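Local coordinates for AbiQ (Lactococcus lactis, PDB 4GLK), which acts as the endoribonuclease toxin of a type III toxin-antitoxin system in antiviral defence and is neutralised by the repeat RNA antitoxin AntiQ, at residues Asp10-Tyr15 and Pro94-Glu99; His24-Tyr27 and Ala31-Tyr34. The protein carries 1 engineered substitution. One frame throughout, in Å; residues are numbered along the deposited sequence.

Interaction 1 (Asp10-Tyr15 and Pro94-Glu99); sequences DEYIAY and PVPDSE
Y12 swings CG to the far side from its own amide nitrogen (chi1 -176°), which sends the ring out from the helix toward P94-E99, while E99, with chi1 at -53°, sets CG opposite its carbonyl carbon and 3.6 Å from Y12 CB; the bend at chi2 then steers only the carboxylate. At the far end the Y12 hydroxyl donates to the P94 carbonyl, OH to O 2.7 Å; the C=O...donor angle is 145° and the donor is tilted out of the carbonyl plane. P96 meets the same ring over one face: its CD lies 3.7 Å from the ring centroid, a CH-pi contact displaced toward the rim on the hydroxyl side, with CD 3.4 Å from Y12 CZ. The contact thereby joins helix 10-16 of the ToxN/AbiQ fold to the loop between strands 79-94 and 100-102 of its antiparallel sheet. V95 adds a looser apolar touch, its CG2 being 4.2 Å from Y12 CE2. The E99 carboxylate is held at both oxygens: OE1 accepts from S98 OG at 2.7 Å through its anti lone pair, and OE2 is hydrogen-bonded to T9 OG1. Y165 of helix 155-166 meets the Y12 ring edge-to-face and also touches E99.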
# COMPACT_ATOMS: atom_id res chain seq x y z
N ASP A 10 0.05 -4.21 -14.79
CA ASP A 10 1.20 -3.44 -15.24
C ASP A 10 0.72 -2.25 -16.07
O ASP A 10 1.28 -1.16 -15.95
CB ASP A 10 2.17 -4.33 -16.05
CG ASP A 10 2.91 -5.42 -15.25
OD1 ASP A 10 3.17 -5.21 -14.04
OD2 ASP A 10 3.27 -6.46 -15.86
N GLU A 11 -0.39 -2.45 -16.82
CA GLU A 11 -1.01 -1.42 -17.67
C GLU A 11 -1.56 -0.26 -16.85
O GLU A 11 -1.23 0.90 -17.13
CB GLU A 11 -2.08 -2.05 -18.59
CG GLU A 11 -1.51 -3.02 -19.63
CD GLU A 11 -1.41 -4.50 -19.26
OE1 GLU A 11 -1.58 -5.34 -20.17
OE2 GLU A 11 -1.14 -4.82 -18.07
N TYR A 12 -2.37 -0.55 -15.81
CA TYR A 12 -2.91 0.46 -14.92
C TYR A 12 -1.79 1.20 -14.16
O TYR A 12 -1.87 2.42 -14.01
CB TYR A 12 -3.87 -0.15 -13.90
CG TYR A 12 -4.50 0.91 -13.04
CD1 TYR A 12 -5.33 1.89 -13.59
CD2 TYR A 12 -4.21 0.99 -11.68
CE1 TYR A 12 -5.90 2.88 -12.81
CE2 TYR A 12 -4.78 1.99 -10.88
CZ TYR A 12 -5.62 2.93 -11.45
OH TYR A 12 -6.18 3.91 -10.69
N ILE A 13 -0.77 0.47 -13.66
CA ILE A 13 0.36 1.10 -12.95
C ILE A 13 1.13 2.04 -13.88
O ILE A 13 1.39 3.18 -13.50
CB ILE A 13 1.28 0.02 -12.29
CG1 ILE A 13 0.52 -0.73 -11.17
CG2 ILE A 13 2.62 0.60 -11.79
CD1 ILE A 13 0.13 0.10 -9.88
N ALA A 14 1.43 1.58 -15.12
CA ALA A 14 2.14 2.38 -16.12
C ALA A 14 1.34 3.64 -16.43
O ALA A 14 1.94 4.69 -16.61
CB ALA A 14 2.39 1.58 -17.40
N TYR A 15 -0.00 3.54 -16.41
CA TYR A 15 -0.91 4.66 -16.63
C TYR A 15 -0.86 5.67 -15.48
O TYR A 15 -0.83 6.87 -15.75
CB TYR A 15 -2.32 4.16 -16.92
CG TYR A 15 -3.39 5.23 -16.87
CD1 TYR A 15 -3.68 6.00 -17.99
CD2 TYR A 15 -4.17 5.41 -15.73
CE1 TYR A 15 -4.72 6.94 -17.98
CE2 TYR A 15 -5.21 6.33 -15.71
CZ TYR A 15 -5.47 7.10 -16.83
OH TYR A 15 -6.48 8.03 -16.77
N PRO A 94 -5.61 4.53 -5.56
CA PRO A 94 -6.95 4.04 -5.86
C PRO A 94 -6.86 3.07 -7.04
O PRO A 94 -6.15 3.34 -8.03
CB PRO A 94 -7.71 5.32 -6.22
CG PRO A 94 -6.68 6.21 -6.81
CD PRO A 94 -5.35 5.83 -6.21
N VAL A 95 -7.51 1.90 -6.93
CA VAL A 95 -7.45 0.90 -8.00
C VAL A 95 -8.87 0.52 -8.41
O VAL A 95 -9.64 0.04 -7.57
CB VAL A 95 -6.61 -0.37 -7.63
CG1 VAL A 95 -6.55 -1.36 -8.81
CG2 VAL A 95 -5.20 0.00 -7.18
N PRO A 96 -9.23 0.69 -9.71
CA PRO A 96 -10.57 0.25 -10.16
C PRO A 96 -10.66 -1.27 -10.04
O PRO A 96 -9.64 -1.95 -10.12
CB PRO A 96 -10.61 0.67 -11.63
CG PRO A 96 -9.47 1.63 -11.81
CD PRO A 96 -8.43 1.20 -10.83
N ASP A 97 -11.86 -1.79 -9.80
CA ASP A 97 -12.11 -3.23 -9.66
C ASP A 97 -11.45 -4.10 -10.75
O ASP A 97 -10.94 -5.18 -10.44
CB ASP A 97 -13.63 -3.49 -9.62
CG ASP A 97 -14.38 -2.89 -8.44
OD1 ASP A 97 -13.94 -3.10 -7.28
OD2 ASP A 97 -15.43 -2.25 -8.67
N SER A 98 -11.46 -3.64 -12.00
CA SER A 98 -10.92 -4.36 -13.17
C SER A 98 -9.42 -4.58 -13.17
O SER A 98 -8.94 -5.53 -13.81
CB SER A 98 -11.31 -3.64 -14.45
OG SER A 98 -10.71 -2.35 -14.50
N GLU A 99 -8.66 -3.71 -12.48
CA GLU A 99 -7.19 -3.75 -12.47
C GLU A 99 -6.60 -4.45 -11.27
O GLU A 99 -5.39 -4.61 -11.17
CB GLU A 99 -6.64 -2.32 -12.68
CG GLU A 99 -7.21 -1.61 -13.91
CD GLU A 99 -7.19 -2.39 -15.21
OE1 GLU A 99 -8.29 -2.70 -15.73
OE2 GLU A 99 -6.09 -2.71 -15.71

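Interaction 2 (His24-Tyr27 and Ala31-Tyr34); sequences HYQY and ASTY
The end-to-end directions of H24-Y27 and A31-Y34 differ by 137°, and their nearest CA atoms, those of Q26 and A31, are 4.7 Å apart. No direct hydrogen bond crosses between these segments; even Y27 O and A31 N remain 3.9 Å apart, and water carries the polar links. S32 OG, 3.7 Å from H24 CB, is a meeting point for water: one molecule joins it to H24 ND1, another to Y25 O, each 2.8 Å from OG. A further water, in the plane of the Y34 ring at its edge, accepts from Y34 OH and donates to H24 O and Q26 OE1; its bond from S32 OG is weak. Q26 holds CG between its backbone N and carbonyl carbon (chi1 75°) and is extended beyond it, which carries OE1 near S32 CB and the edge of Y34, amide and ring planes 45° apart. Q26 OE1 also accepts from another water, at 2.6 Å, which donates to S32 O as well. D10 and V8 are probable hydrogen-bond partners of Q26 NE2. Waters thus bridge the loop after helix 10-16 to the residues that lead into strand 33-40, where Y34 packs on I13 of helix 10-16, F47 and P49 of strand 45-52, and I93 of strand 79-94.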
# COMPACT_ATOMS: atom_id res chain seq x y z
N HIS A 24 4.63 3.13 -7.19
CA HIS A 24 5.67 2.11 -7.25
C HIS A 24 5.86 1.51 -8.60
O HIS A 24 4.88 1.14 -9.26
CB HIS A 24 5.45 1.00 -6.19
CG HIS A 24 5.90 1.38 -4.81
ND1 HIS A 24 6.54 0.48 -3.99
CD2 HIS A 24 5.77 2.56 -4.15
CE1 HIS A 24 6.79 1.12 -2.87
NE2 HIS A 24 6.34 2.37 -2.91
N TYR A 25 7.12 1.47 -9.05
CA TYR A 25 7.44 0.87 -10.32
C TYR A 25 7.20 -0.63 -10.23
O TYR A 25 7.51 -1.25 -9.20
CB TYR A 25 8.90 1.14 -10.75
CG TYR A 25 9.23 0.47 -12.07
CD1 TYR A 25 8.83 1.03 -13.28
CD2 TYR A 25 9.78 -0.81 -12.09
CE1 TYR A 25 9.04 0.36 -14.48
CE2 TYR A 25 9.98 -1.49 -13.30
CZ TYR A 25 9.62 -0.89 -14.49
OH TYR A 25 9.85 -1.53 -15.68
N GLN A 26 6.65 -1.19 -11.30
CA GLN A 26 6.48 -2.62 -11.44
C GLN A 26 6.46 -3.02 -12.91
O GLN A 26 6.10 -2.21 -13.77
CB GLN A 26 5.23 -3.14 -10.72
CG GLN A 26 3.95 -2.81 -11.48
CD GLN A 26 2.74 -3.43 -10.88
OE1 GLN A 26 2.40 -3.17 -9.73
NE2 GLN A 26 2.01 -4.17 -11.69
N TYR A 27 6.83 -4.28 -13.18
CA TYR A 27 6.72 -4.97 -14.47
C TYR A 27 6.98 -6.45 -14.29
O TYR A 27 7.93 -6.81 -13.62
CB TYR A 27 7.59 -4.39 -15.59
CG TYR A 27 7.04 -4.80 -16.95
CD1 TYR A 27 5.93 -4.17 -17.49
CD2 TYR A 27 7.56 -5.91 -17.62
CE1 TYR A 27 5.35 -4.61 -18.69
CE2 TYR A 27 7.02 -6.33 -18.84
CZ TYR A 27 5.91 -5.69 -19.36
OH TYR A 27 5.37 -6.10 -20.55
N ALA A 31 7.58 -6.99 -9.73
CA ALA A 31 6.19 -6.76 -9.30
C ALA A 31 5.99 -6.31 -7.85
O ALA A 31 6.76 -6.71 -6.97
CB ALA A 31 5.34 -7.97 -9.61
N SER A 32 4.94 -5.50 -7.62
CA SER A 32 4.60 -4.94 -6.32
C SER A 32 3.44 -5.68 -5.65
O SER A 32 2.46 -6.01 -6.31
CB SER A 32 4.23 -3.47 -6.47
OG SER A 32 5.36 -2.67 -6.79
N THR A 33 3.55 -5.95 -4.36
CA THR A 33 2.46 -6.56 -3.61
C THR A 33 1.76 -5.47 -2.86
O THR A 33 2.39 -4.61 -2.24
CB THR A 33 2.82 -7.83 -2.81
OG1 THR A 33 2.44 -7.70 -1.43
CG2 THR A 33 4.25 -8.24 -2.96
N TYR A 34 0.45 -5.45 -3.02
CA TYR A 34 -0.44 -4.46 -2.45
C TYR A 34 -1.35 -5.16 -1.45
O TYR A 34 -1.61 -6.36 -1.57
CB TYR A 34 -1.30 -3.83 -3.57
CG TYR A 34 -0.55 -2.79 -4.37
CD1 TYR A 34 0.22 -3.14 -5.47
CD2 TYR A 34 -0.59 -1.45 -4.00
CE1 TYR A 34 0.95 -2.18 -6.18
CE2 TYR A 34 0.11 -0.48 -4.71
CZ TYR A 34 0.88 -0.85 -5.80
OH TYR A 34 1.57 0.11 -6.48
O HOH W 1 2.38 2.62 -5.31
O HOH W 2 3.12 -0.91 -8.22
O HOH W 3 6.48 -2.15 -4.31
O HOH W 4 8.04 -3.12 -7.24
O HOH W 5 1.13 -4.94 -8.38

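Interaction 2 is nested along the chain within the loop that interaction 1 closes, and their centres lie about 11 Å apart. Helix 10-16 serves both: Y12 faces P94-E99, whereas D10 and I13 meet H24-Y27. The polar tie is a probable hydrogen bond from Q26 NE2 to D10 OD1, 2.8 Å long; the other D10 oxygen, OD2, is hydrogen-bonded to the backbone N of E28, so this carboxylate holds two points of the loop following the helix. I13 packs against both Q26 and H24, its CG1 3.4 Å from Q26 OE1 and its CG2 3.4 Å from H24 O. Strand 79-94 is a second shared element, ending at P94 in interaction 1 and touching H24 through L88 in interaction 2.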